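Local coordinates for transcriptional regulatory protein RcsB (Escherichia coli, PDB 5I4C) that acts as the DNA-binding response regulator of the Rcs phosphorelay, controlling genes for capsule synthesis, biofilm formation and cell division, at residues A[88-93]-A[106-111]; A[14-19]-A[32-37]; A[40-45]-A[71-76]; A[117-122]-A[127-132]. All blocks are in the same frame, centred on the assembly; numbering follows the deposited sequence.

Contact 1: residues A[88-93]-A[106-111]; sequences MNNNPA and IVLKQG
Where the loop entered at Met88 passes the end of strand 105-108, the two backbones come closest at Met88 and Lys109, whose CA atoms are 5.6 Å apart. Beyond this point two side-chain pairs carry the contact. Met88 starts out pointing away from 106-111 but folds back on itself: the nearly eclipsed second torsion (chi2 -11°) and the bend after it swing the thioether over to Gln110. Met88 SD then accepts a weak hydrogen bond from Gln110 NE2, 3.5 Å away, and also rests 3.7 Å from Gln110 CG, while Met88 CE approaches that same methylene. The other end of this amide is used elsewhere, since Gln110 OE1 accepts from the backbone N of Ile14 of the second subunit. Met88 and Gln110 both pack on His12 of that subunit, which places this half of the contact at the dimer interface. The second pair is Asn90 and Leu108, whose side chains meet at about a right angle. The carbonyl end of Asn90 touches one branch of the leucine, with Asn90 OD1 3.3 Å from Leu108 CD2. That methyl also reaches the backbone C of Asn89. The loop is shaped by an Asx turn in which Asn89 OD1 accepts from Asn91 N at 2.6 Å, in the carbonyl plane; Asn91 then caps helix 92-99 through Ile94 N. Lys109, between Leu108 and Gln110 in the chain, sends NZ to salt bridges with Asp10 and Asp56, the predicted phosphorylation site. A loop from the fourth strand beside a lysine just past the fifth is the hallmark arrangement of a receiver-domain active site.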
loop_
_atom_site.group_PDB
_atom_site.type_symbol
_atom_site.label_atom_id
_atom_site.label_comp_id
_atom_site.label_asym_id
_atom_site.label_seq_id
_atom_site.Cartn_x
_atom_site.Cartn_y
_atom_site.Cartn_z
ATOM N N MET A 88 -9.976 2.310 6.093
ATOM C CA MET A 88 -9.608 0.909 5.851
ATOM C C MET A 88 -10.863 0.095 5.661
ATOM O O MET A 88 -10.788 -1.026 5.208
ATOM C CB MET A 88 -8.688 0.321 6.939
ATOM C CG MET A 88 -7.461 -0.485 6.385
ATOM S SD MET A 88 -7.358 -0.948 4.594
ATOM C CE MET A 88 -7.856 -2.689 4.600
ATOM N N ASN A 89 -12.010 0.641 6.033
ATOM C CA ASN A 89 -13.235 -0.054 5.778
ATOM C C ASN A 89 -14.463 0.885 5.766
ATOM O O ASN A 89 -14.377 2.051 6.121
ATOM C CB ASN A 89 -13.400 -1.144 6.834
ATOM C CG ASN A 89 -13.664 -0.563 8.221
ATOM O OD1 ASN A 89 -14.609 0.188 8.416
ATOM N ND2 ASN A 89 -12.789 -0.867 9.163
ATOM N N ASN A 90 -15.611 0.335 5.382
ATOM C CA ASN A 90 -16.881 1.078 5.233
ATOM C C ASN A 90 -17.704 1.011 6.566
ATOM O O ASN A 90 -18.959 1.028 6.529
ATOM C CB ASN A 90 -17.706 0.465 4.050
ATOM C CG ASN A 90 -17.651 1.268 2.750
ATOM O OD1 ASN A 90 -17.086 2.374 2.719
ATOM N ND2 ASN A 90 -18.244 0.712 1.652
ATOM N N ASN A 91 -17.043 0.930 7.732
ATOM C CA ASN A 91 -17.801 0.724 8.987
ATOM C C ASN A 91 -18.857 1.856 9.137
ATOM O O ASN A 91 -18.472 3.039 9.181
ATOM C CB ASN A 91 -16.875 0.625 10.234
ATOM C CG ASN A 91 -17.625 0.707 11.546
ATOM O OD1 ASN A 91 -17.690 1.762 12.147
ATOM N ND2 ASN A 91 -18.194 -0.406 11.988
ATOM N N PRO A 92 -20.177 1.495 9.178
ATOM C CA PRO A 92 -21.253 2.531 9.291
ATOM C C PRO A 92 -21.005 3.609 10.398
ATOM O O PRO A 92 -21.110 4.818 10.139
ATOM C CB PRO A 92 -22.528 1.701 9.606
ATOM C CG PRO A 92 -22.211 0.257 9.257
ATOM C CD PRO A 92 -20.714 0.106 9.166
ATOM N N ALA A 93 -20.662 3.153 11.604
ATOM C CA ALA A 93 -20.404 4.038 12.748
ATOM C C ALA A 93 -19.213 5.007 12.530
ATOM O O ALA A 93 -19.334 6.220 12.706
ATOM C CB ALA A 93 -20.204 3.187 14.009
ATOM N N ILE A 106 -14.655 10.734 1.488
ATOM C CA ILE A 106 -14.209 9.502 2.114
ATOM C C ILE A 106 -13.904 8.526 1.000
ATOM O O ILE A 106 -14.703 8.336 0.124
ATOM C CB ILE A 106 -15.261 8.863 3.093
ATOM C CG1 ILE A 106 -15.514 9.787 4.268
ATOM C CG2 ILE A 106 -14.708 7.537 3.596
ATOM C CD1 ILE A 106 -16.727 9.422 5.069
ATOM N N VAL A 107 -12.735 7.925 1.034
ATOM C CA VAL A 107 -12.298 6.954 0.001
ATOM C C VAL A 107 -11.778 5.730 0.689
ATOM O O VAL A 107 -10.984 5.868 1.613
ATOM C CB VAL A 107 -11.150 7.586 -0.814
ATOM C CG1 VAL A 107 -10.408 6.561 -1.710
ATOM C CG2 VAL A 107 -11.746 8.710 -1.655
ATOM N N LEU A 108 -12.134 4.556 0.203
ATOM C CA LEU A 108 -11.549 3.346 0.741
ATOM C C LEU A 108 -10.096 3.320 0.346
ATOM O O LEU A 108 -9.765 3.392 -0.830
ATOM C CB LEU A 108 -12.237 2.096 0.261
ATOM C CG LEU A 108 -13.702 2.021 0.564
ATOM C CD1 LEU A 108 -14.320 0.745 -0.044
ATOM C CD2 LEU A 108 -13.840 2.050 2.066
ATOM N N LYS A 109 -9.234 3.234 1.353
ATOM C CA LYS A 109 -7.804 3.351 1.137
ATOM C C LYS A 109 -7.331 2.375 0.071
ATOM O O LYS A 109 -6.522 2.702 -0.805
ATOM C CB LYS A 109 -7.080 3.069 2.467
ATOM C CG LYS A 109 -5.598 3.345 2.393
ATOM C CD LYS A 109 -4.792 2.766 3.552
ATOM C CE LYS A 109 -5.069 3.545 4.762
ATOM N NZ LYS A 109 -3.994 3.387 5.744
ATOM N N GLN A 110 -7.771 1.144 0.142
ATOM C CA GLN A 110 -7.231 0.165 -0.824
ATOM C C GLN A 110 -7.602 0.457 -2.287
ATOM O O GLN A 110 -6.988 -0.062 -3.174
ATOM C CB GLN A 110 -7.603 -1.242 -0.434
ATOM C CG GLN A 110 -7.032 -1.641 0.934
ATOM C CD GLN A 110 -5.506 -1.627 0.949
ATOM O OE1 GLN A 110 -4.878 -2.097 0.004
ATOM N NE2 GLN A 110 -4.902 -1.065 2.055
ATOM N N GLY A 111 -8.631 1.251 -2.505
ATOM C CA GLY A 111 -9.052 1.657 -3.838
ATOM C C GLY A 111 -8.606 3.072 -4.172
ATOM O O GLY A 111 -8.973 3.583 -5.189
#

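Contact 2: residues A[14-19]-A[32-37]; sequences IVLFGI and VGEFED
Leu16 of helix 13-23 faces the end of strand 29-35 within a beta-alpha-beta unit, the one that runs from strand 4-9 through this helix to an outermost strand of the sheet. The nearest backbone approach is between Leu16 CA and Glu34 CA, 7.2 Å apart, so side chains fill the gap and no hydrogen bond crosses it. Leu16 does nearly all the touching from the helix. Its CG lies anti to the carbonyl carbon (chi1 -61°), and one branch is thereby carried out to the backbone where the strand ends: Leu16 CD1 is 3.8 Å from Phe35 O and 4.0 Å from Glu36 CG. The Glu36 and Leu16 side chains cross at a slant, with Glu36 OE1 also near that methyl. Lower on the same leucine, Leu16 CB comes 4.0 Å from Glu34 OE1. Glu34 reaches it with an extended chain (chi2 -171°) directed from the strand toward the helix. The carboxylate lies loosely beside the leucine, its charge answered outside the two segments by Arg20, one turn further along helix 13-23, whose NE forms a salt bridge to Glu34 OE2. A polar link through Arg20 and an apolar one through Leu16 thus join the same helix and strand. Behind the strand, Phe35 CB points away from the helix, and its ring packs on helix 38-44, whose N-cap is Asp37. Strand 29-35 pairs through backbone bonds of Gly33 and Phe35 with Ile8 of strand 4-9, on which Leu16 also packs, while Ile14, Val15 and Phe17 of the helix meet the second subunit.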
loop_
_atom_site.group_PDB
_atom_site.type_symbol
_atom_site.label_atom_id
_atom_site.label_comp_id
_atom_site.label_asym_id
_atom_site.label_seq_id
_atom_site.Cartn_x
_atom_site.Cartn_y
_atom_site.Cartn_z
ATOM N N ILE A 14 4.119 2.549 1.442
ATOM C CA ILE A 14 3.564 2.053 0.176
ATOM C C ILE A 14 2.217 2.669 -0.199
ATOM O O ILE A 14 1.894 2.670 -1.357
ATOM C CB ILE A 14 3.517 0.488 0.106
ATOM C CG1 ILE A 14 3.686 0.007 -1.359
ATOM C CG2 ILE A 14 2.294 -0.020 0.748
ATOM C CD1 ILE A 14 4.201 -1.395 -1.436
ATOM N N VAL A 15 1.415 3.091 0.769
ATOM C CA VAL A 15 0.182 3.802 0.472
ATOM C C VAL A 15 0.497 5.139 -0.196
ATOM O O VAL A 15 -0.105 5.512 -1.237
ATOM C CB VAL A 15 -0.696 3.986 1.747
ATOM C CG1 VAL A 15 -1.910 4.851 1.463
ATOM C CG2 VAL A 15 -1.143 2.647 2.336
ATOM N N LEU A 16 1.455 5.846 0.379
ATOM C CA LEU A 16 1.878 7.122 -0.194
ATOM C C LEU A 16 2.448 6.961 -1.620
ATOM O O LEU A 16 2.137 7.757 -2.493
ATOM C CB LEU A 16 2.847 7.815 0.723
ATOM C CG LEU A 16 2.296 8.173 2.113
ATOM C CD1 LEU A 16 3.431 8.744 2.950
ATOM C CD2 LEU A 16 1.110 9.084 2.026
ATOM N N PHE A 17 3.258 5.937 -1.837
ATOM C CA PHE A 17 3.798 5.619 -3.164
ATOM C C PHE A 17 2.687 5.421 -4.185
ATOM O O PHE A 17 2.735 6.016 -5.276
ATOM C CB PHE A 17 4.645 4.341 -3.058
ATOM C CG PHE A 17 5.261 3.911 -4.338
ATOM C CD1 PHE A 17 6.372 4.539 -4.826
ATOM C CD2 PHE A 17 4.712 2.921 -5.070
ATOM C CE1 PHE A 17 6.939 4.109 -6.033
ATOM C CE2 PHE A 17 5.209 2.517 -6.290
ATOM C CZ PHE A 17 6.364 3.087 -6.763
ATOM N N GLY A 18 1.703 4.563 -3.865
ATOM C CA GLY A 18 0.592 4.237 -4.808
ATOM C C GLY A 18 -0.207 5.477 -5.165
ATOM O O GLY A 18 -0.481 5.742 -6.324
ATOM N N ILE A 19 -0.542 6.255 -4.129
ATOM C CA ILE A 19 -1.245 7.497 -4.310
ATOM C C ILE A 19 -0.438 8.471 -5.191
ATOM O O ILE A 19 -0.969 9.025 -6.144
ATOM C CB ILE A 19 -1.647 8.118 -2.956
ATOM C CG1 ILE A 19 -2.684 7.189 -2.305
ATOM C CG2 ILE A 19 -2.241 9.503 -3.209
ATOM C CD1 ILE A 19 -3.168 7.593 -0.925
ATOM N N VAL A 32 2.012 18.403 -2.993
ATOM C CA VAL A 32 2.876 19.377 -2.369
ATOM C C VAL A 32 3.432 18.855 -1.020
ATOM O O VAL A 32 4.317 19.485 -0.425
ATOM C CB VAL A 32 2.218 20.778 -2.229
ATOM C CG1 VAL A 32 1.785 21.272 -3.588
ATOM C CG2 VAL A 32 0.996 20.807 -1.316
ATOM N N GLY A 33 2.963 17.716 -0.528
ATOM C CA GLY A 33 3.556 17.156 0.693
ATOM C C GLY A 33 3.069 15.784 0.994
ATOM O O GLY A 33 1.936 15.434 0.617
ATOM N N GLU A 34 3.930 15.012 1.654
ATOM C CA GLU A 34 3.573 13.720 2.173
ATOM C C GLU A 34 4.031 13.632 3.627
ATOM O O GLU A 34 5.201 13.920 3.884
ATOM C CB GLU A 34 4.327 12.625 1.436
ATOM C CG GLU A 34 4.153 12.745 -0.043
ATOM C CD GLU A 34 4.728 11.527 -0.761
ATOM O OE1 GLU A 34 5.477 10.749 -0.121
ATOM O OE2 GLU A 34 4.476 11.369 -1.961
ATOM N N PHE A 35 3.175 13.126 4.506
ATOM C CA PHE A 35 3.485 12.929 5.901
ATOM C C PHE A 35 3.067 11.569 6.423
ATOM O O PHE A 35 2.174 10.931 5.857
ATOM C CB PHE A 35 2.717 14.033 6.663
ATOM C CG PHE A 35 3.126 15.388 6.235
ATOM C CD1 PHE A 35 4.265 15.943 6.771
ATOM C CD2 PHE A 35 2.415 16.091 5.264
ATOM C CE1 PHE A 35 4.683 17.183 6.357
ATOM C CE2 PHE A 35 2.859 17.331 4.809
ATOM C CZ PHE A 35 3.990 17.885 5.392
ATOM N N GLU A 36 3.714 11.134 7.489
ATOM C CA GLU A 36 3.425 9.896 8.179
ATOM C C GLU A 36 3.060 10.038 9.632
ATOM O O GLU A 36 2.988 9.037 10.358
ATOM C CB GLU A 36 4.661 8.988 8.039
ATOM C CG GLU A 36 5.045 8.886 6.574
ATOM C CD GLU A 36 6.142 7.881 6.267
ATOM O OE1 GLU A 36 6.745 8.061 5.158
ATOM O OE2 GLU A 36 6.344 6.903 7.076
ATOM N N ASP A 37 2.893 11.271 10.100
ATOM C CA ASP A 37 2.715 11.573 11.522
ATOM C C ASP A 37 1.950 12.873 11.518
ATOM O O ASP A 37 2.252 13.751 10.711
ATOM C CB ASP A 37 4.120 11.673 12.193
ATOM C CG ASP A 37 4.090 12.109 13.651
ATOM O OD1 ASP A 37 3.683 13.245 13.881
ATOM O OD2 ASP A 37 4.549 11.370 14.586
#

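Contact 3: residues A[40-45]-A[71-76]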
loop_
_atom_site.group_PDB
_atom_site.type_symbol
_atom_site.label_atom_id
_atom_site.label_comp_id
_atom_site.label_asym_id
_atom_site.label_seq_id
_atom_site.Cartn_x
_atom_site.Cartn_y
_atom_site.Cartn_z
ATOM N N ALA A 40 4.208 16.266 12.226
ATOM C CA ALA A 40 4.868 16.733 11.035
ATOM C C ALA A 40 3.869 17.382 10.086
ATOM O O ALA A 40 4.109 18.458 9.574
ATOM C CB ALA A 40 5.607 15.554 10.350
ATOM N N LEU A 41 2.734 16.751 9.871
ATOM C CA LEU A 41 1.675 17.350 9.097
ATOM C C LEU A 41 1.254 18.770 9.533
ATOM O O LEU A 41 1.242 19.728 8.720
ATOM C CB LEU A 41 0.421 16.467 9.213
ATOM C CG LEU A 41 -0.848 16.996 8.521
ATOM C CD1 LEU A 41 -0.640 17.254 7.047
ATOM C CD2 LEU A 41 -1.960 15.976 8.613
ATOM N N ILE A 42 0.876 18.873 10.785
ATOM C CA ILE A 42 0.345 20.096 11.344
ATOM C C ILE A 42 1.426 21.156 11.388
ATOM O O ILE A 42 1.158 22.304 11.089
ATOM C CB ILE A 42 -0.244 19.873 12.759
ATOM C CG1 ILE A 42 -1.511 18.993 12.742
ATOM C CG2 ILE A 42 -0.477 21.209 13.518
ATOM C CD1 ILE A 42 -2.517 19.409 11.721
ATOM N N ASN A 43 2.652 20.755 11.715
ATOM C CA ASN A 43 3.777 21.688 11.723
ATOM C C ASN A 43 4.087 22.302 10.409
ATOM O O ASN A 43 4.450 23.458 10.369
ATOM C CB ASN A 43 5.066 21.054 12.226
ATOM C CG ASN A 43 5.125 20.963 13.693
ATOM O OD1 ASN A 43 4.377 21.603 14.396
ATOM N ND2 ASN A 43 5.993 20.109 14.176
ATOM N N ASN A 44 3.918 21.552 9.334
ATOM C CA ASN A 44 4.289 22.046 8.015
ATOM C C ASN A 44 3.120 22.512 7.171
ATOM O O ASN A 44 3.328 23.238 6.243
ATOM C CB ASN A 44 5.031 20.974 7.320
ATOM C CG ASN A 44 6.351 20.776 7.933
ATOM O OD1 ASN A 44 7.232 21.634 7.817
ATOM N ND2 ASN A 44 6.483 19.731 8.739
ATOM N N LEU A 45 1.907 22.175 7.542
ATOM C CA LEU A 45 0.710 22.663 6.856
ATOM C C LEU A 45 0.710 24.162 6.486
ATOM O O LEU A 45 0.466 24.481 5.350
ATOM C CB LEU A 45 -0.592 22.303 7.605
ATOM C CG LEU A 45 -1.421 21.200 6.922
ATOM C CD1 LEU A 45 -2.507 20.647 7.824
ATOM C CD2 LEU A 45 -2.043 21.717 5.672
ATOM N N ILE A 71 -9.171 15.539 13.180
ATOM C CA ILE A 71 -10.080 16.304 12.317
ATOM C C ILE A 71 -10.564 17.603 12.911
ATOM O O ILE A 71 -10.591 18.641 12.229
ATOM C CB ILE A 71 -11.285 15.489 11.833
ATOM C CG1 ILE A 71 -10.876 14.319 10.942
ATOM C CG2 ILE A 71 -12.269 16.372 11.035
ATOM C CD1 ILE A 71 -9.687 14.617 10.098
ATOM N N LYS A 72 -10.959 17.550 14.151
ATOM C CA LYS A 72 -11.391 18.747 14.898
ATOM C C LYS A 72 -10.303 19.794 14.967
ATOM O O LYS A 72 -10.546 20.970 14.784
ATOM C CB LYS A 72 -11.766 18.352 16.323
ATOM C CG LYS A 72 -13.117 17.710 16.434
ATOM C CD LYS A 72 -13.387 17.273 17.880
ATOM C CE LYS A 72 -14.694 17.846 18.346
ATOM N NZ LYS A 72 -15.138 17.067 19.507
ATOM N N TYR A 73 -9.101 19.373 15.248
ATOM C CA TYR A 73 -7.948 20.258 15.193
ATOM C C TYR A 73 -7.826 20.969 13.823
ATOM O O TYR A 73 -7.750 22.212 13.756
ATOM C CB TYR A 73 -6.648 19.512 15.585
ATOM C CG TYR A 73 -5.497 20.463 15.733
ATOM C CD1 TYR A 73 -4.824 20.935 14.602
ATOM C CD2 TYR A 73 -5.173 21.037 16.984
ATOM C CE1 TYR A 73 -3.841 21.900 14.688
ATOM C CE2 TYR A 73 -4.134 21.979 17.084
ATOM C CZ TYR A 73 -3.481 22.401 15.934
ATOM O OH TYR A 73 -2.511 23.327 15.925
ATOM N N ILE A 74 -7.840 20.201 12.749
ATOM C CA ILE A 74 -7.673 20.766 11.376
ATOM C C ILE A 74 -8.841 21.677 10.990
ATOM O O ILE A 74 -8.628 22.764 10.388
ATOM C CB ILE A 74 -7.471 19.653 10.341
ATOM C CG1 ILE A 74 -6.176 18.909 10.666
ATOM C CG2 ILE A 74 -7.355 20.227 8.940
ATOM C CD1 ILE A 74 -5.992 17.654 9.936
ATOM N N LYS A 75 -10.072 21.277 11.318
ATOM C CA LYS A 75 -11.218 22.118 10.979
ATOM C C LYS A 75 -11.165 23.443 11.647
ATOM O O LYS A 75 -11.584 24.418 11.078
ATOM C CB LYS A 75 -12.565 21.521 11.342
ATOM C CG LYS A 75 -12.921 20.196 10.721
ATOM C CD LYS A 75 -12.872 20.176 9.208
ATOM C CE LYS A 75 -14.021 20.922 8.502
ATOM N NZ LYS A 75 -13.897 20.732 6.996
ATOM N N ARG A 76 -10.622 23.472 12.847
ATOM C CA ARG A 76 -10.539 24.717 13.611
ATOM C C ARG A 76 -9.395 25.574 13.152
ATOM O O ARG A 76 -9.534 26.784 12.997
ATOM C CB ARG A 76 -10.378 24.306 15.044
ATOM C CG ARG A 76 -10.374 25.408 15.973
ATOM C CD ARG A 76 -10.653 24.878 17.371
ATOM N NE ARG A 76 -10.275 26.018 18.136
ATOM C CZ ARG A 76 -9.041 26.246 18.575
ATOM N NH1 ARG A 76 -8.097 25.336 18.496
ATOM N NH2 ARG A 76 -8.794 27.390 19.194
#
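Ile42 can be traced outward from helix 38-44 into the groove beside helix 67-77. Its CB points toward the other helix, and at that atom the side chain divides. With chi1 at -68°, CG2 stands anti to the backbone N and CG1 beside it; the first branch goes to Tyr73, the second chiefly to Ile74 while staying near the ring. The methyl Ile42 CG2 is 3.6 Å from Tyr73 CE1 and 3.8 Å from the phenol oxygen Tyr73 OH, approaching the ring obliquely. Beyond CG1, a bend (chi2 -48°) turns the terminal methyl toward Ile74. There Ile42 CD1 meets Ile74 CG1 at 3.8 Å and also comes within 4.0 Å of Tyr73 CD1. One isoleucine thus occupies the corner between two consecutive side chains of the facing helix, the methyl of one branch at the outer part of the ring and the tip of the other at the aliphatic chain. Tyr73 is held on further sides, since its ring stacks with His77 and meets that of Tyr64, which also touches Ile42. The CA atoms of Ile42 and Ile74 remain 8.0 Å apart, so this is an apolar contact of side chains with no hydrogen bond across it. On helix 38-44 itself, Ala40 O is gripped twice by Asn44, by the backbone N and by ND2 (2.8 Å), the two donors lying on opposite faces of its carbonyl plane. Leu41 and Ile74 continue the packing down to Leu53 of strand 52-56. Helices 38-44 and 67-77 lying together over the central parallel sheet are a standard feature of the CheY-like receiver fold.

Contact 4: residues A[117-122]-A[127-132]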
loop_
_atom_site.group_PDB
_atom_site.type_symbol
_atom_site.label_atom_id
_atom_site.label_comp_id
_atom_site.label_asym_id
_atom_site.label_seq_id
_atom_site.Cartn_x
_atom_site.Cartn_y
_atom_site.Cartn_z
ATOM N N PRO A 117 -8.818 10.026 -7.929
ATOM C CA PRO A 117 -9.014 10.956 -9.005
ATOM C C PRO A 117 -10.495 11.347 -9.148
ATOM O O PRO A 117 -10.810 12.523 -9.407
ATOM C CB PRO A 117 -8.443 10.200 -10.223
ATOM C CG PRO A 117 -7.356 9.338 -9.577
ATOM C CD PRO A 117 -8.007 8.873 -8.339
ATOM N N LYS A 118 -11.378 10.410 -8.869
ATOM C CA LYS A 118 -12.784 10.671 -8.993
ATOM C C LYS A 118 -13.207 11.556 -7.819
ATOM O O LYS A 118 -14.011 12.482 -8.010
ATOM C CB LYS A 118 -13.619 9.374 -8.978
ATOM C CG LYS A 118 -13.302 8.295 -10.021
ATOM C CD LYS A 118 -14.118 7.069 -9.626
ATOM C CE LYS A 118 -14.040 5.915 -10.600
ATOM N NZ LYS A 118 -15.381 5.260 -10.706
ATOM N N ALA A 119 -12.688 11.285 -6.613
ATOM C CA ALA A 119 -13.035 12.129 -5.464
ATOM C C ALA A 119 -12.555 13.590 -5.648
ATOM O O ALA A 119 -13.267 14.571 -5.332
ATOM C CB ALA A 119 -12.465 11.505 -4.190
ATOM N N LEU A 120 -11.345 13.723 -6.171
ATOM C CA LEU A 120 -10.784 15.038 -6.419
ATOM C C LEU A 120 -11.550 15.807 -7.532
ATOM O O LEU A 120 -11.716 17.008 -7.415
ATOM C CB LEU A 120 -9.301 14.941 -6.781
ATOM C CG LEU A 120 -8.401 14.461 -5.637
ATOM C CD1 LEU A 120 -6.974 14.437 -6.160
ATOM C CD2 LEU A 120 -8.489 15.373 -4.447
ATOM N N ALA A 121 -11.965 15.129 -8.598
ATOM C CA ALA A 121 -12.886 15.764 -9.617
ATOM C C ALA A 121 -14.183 16.245 -9.000
ATOM O O ALA A 121 -14.661 17.329 -9.312
ATOM C CB ALA A 121 -13.199 14.791 -10.731
ATOM N N ALA A 122 -14.757 15.433 -8.107
ATOM C CA ALA A 122 -15.979 15.825 -7.396
ATOM C C ALA A 122 -15.741 17.076 -6.584
ATOM O O ALA A 122 -16.560 18.056 -6.624
ATOM C CB ALA A 122 -16.471 14.708 -6.485
ATOM N N LYS A 127 -18.582 19.245 -4.868
ATOM C CA LYS A 127 -19.442 18.116 -4.472
ATOM C C LYS A 127 -18.616 17.185 -3.592
ATOM O O LYS A 127 -17.357 17.223 -3.622
ATOM C CB LYS A 127 -19.886 17.278 -5.701
ATOM C CG LYS A 127 -20.674 17.983 -6.805
ATOM C CD LYS A 127 -22.017 18.336 -6.270
ATOM C CE LYS A 127 -22.999 18.915 -7.269
ATOM N NZ LYS A 127 -22.801 20.371 -7.353
ATOM N N LYS A 128 -19.302 16.362 -2.804
ATOM C CA LYS A 128 -18.645 15.438 -1.894
ATOM C C LYS A 128 -18.533 14.099 -2.545
ATOM O O LYS A 128 -19.184 13.845 -3.528
ATOM C CB LYS A 128 -19.362 15.332 -0.579
ATOM C CG LYS A 128 -19.377 16.612 0.238
ATOM C CD LYS A 128 -20.033 16.354 1.584
ATOM C CE LYS A 128 -20.445 17.598 2.347
ATOM N NZ LYS A 128 -19.336 18.081 3.161
ATOM N N PHE A 129 -17.685 13.239 -2.024
ATOM C CA PHE A 129 -17.481 11.909 -2.593
ATOM C C PHE A 129 -17.417 10.938 -1.430
ATOM O O PHE A 129 -16.681 11.167 -0.468
ATOM C CB PHE A 129 -16.168 11.877 -3.357
ATOM C CG PHE A 129 -15.885 10.570 -4.105
ATOM C CD1 PHE A 129 -15.311 9.478 -3.460
ATOM C CD2 PHE A 129 -16.134 10.480 -5.483
ATOM C CE1 PHE A 129 -14.995 8.299 -4.176
ATOM C CE2 PHE A 129 -15.843 9.313 -6.192
ATOM C CZ PHE A 129 -15.283 8.227 -5.528
ATOM N N THR A 130 -18.118 9.825 -1.546
ATOM C CA THR A 130 -18.428 8.961 -0.402
ATOM C C THR A 130 -18.458 7.527 -0.979
ATOM O O THR A 130 -18.948 7.346 -2.078
ATOM C CB THR A 130 -19.797 9.452 0.127
ATOM O OG1 THR A 130 -19.835 9.409 1.526
ATOM C CG2 THR A 130 -20.974 8.735 -0.473
ATOM N N PRO A 131 -17.879 6.523 -0.314
ATOM C CA PRO A 131 -17.847 5.202 -0.980
ATOM C C PRO A 131 -19.238 4.637 -1.218
ATOM O O PRO A 131 -20.159 4.948 -0.472
ATOM C CB PRO A 131 -17.102 4.305 0.012
ATOM C CG PRO A 131 -16.340 5.261 0.887
ATOM C CD PRO A 131 -17.184 6.501 0.974
ATOM N N GLU A 132 -19.321 3.765 -2.209
ATOM C CA GLU A 132 -20.570 3.087 -2.630
ATOM C C GLU A 132 -21.120 2.289 -1.429
ATOM O O GLU A 132 -20.337 1.871 -0.526
ATOM C CB GLU A 132 -20.268 2.150 -3.877
ATOM C CG GLU A 132 -19.107 2.597 -4.849
ATOM C CD GLU A 132 -18.478 1.512 -5.731
ATOM O OE1 GLU A 132 -18.890 0.341 -5.716
ATOM O OE2 GLU A 132 -17.543 1.816 -6.506
#
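The ring of Phe129 lies with one face against the backbone and methyl of Ala119. Ala119 CA sits 3.4 Å above the ring plane, displaced toward the rim, and Ala119 CB makes a CH-pi contact, 3.8 Å from the centroid of the Phe129 ring and 25° off its normal. Toward the outer end of the ring, Lys118 CB comes in obliquely, 3.6 Å from Phe129 CE2. At the stem of the side chain, Ala122 CB, also oblique to the ring, is 4.2 Å from Phe129 CB. A chi1 of -175° swings the ring out from the chain toward the helix. Ala119 and Ala122 leave helix 112-124, the last helix of the receiver domain, close enough for the ring to lie on its backbone. Here the chain returns in extended form; backbone bonds of Phe129 to Glu104 and Ile106 lay it along strand 105-108, whose Val107 also touches the ring. Nearer the helix end, Lys127 N donates to Ala122 O at 2.9 Å. Lys127 CB packs 3.5 Å from that same Ala122 O. Lys128 points away from the helix, its NZ forming a salt bridge with Asp102 and a hydrogen bond to Ile103 O.

How the contacts relate
The four contacts are spread over the receiver domain of RcsB, one part of the longer protein. Contacts 1 and 4 are neighbours, their centres about 13 Å apart: Ile106 N lies 2.8 Å from Phe129 O, a probable hydrogen bond, and the tail at Pro131 and Glu132 reaches Asn90. Contacts 1 and 2, about 17 Å apart between centres, meet beside the predicted phosphorylation site, Asp56, which Lys109 bridges; Lys109 CD packs 3.8 Å from Val15 CG2. Both also touch the second subunit, in keeping with the homodimer. Contact 2 passes to contact 3 through Phe35, whose CE1 is 3.5 Å from Ala40 O. Contact 3 lies across the chain's centre from contacts 1 and 4, about 21 and 22 Å away between centres.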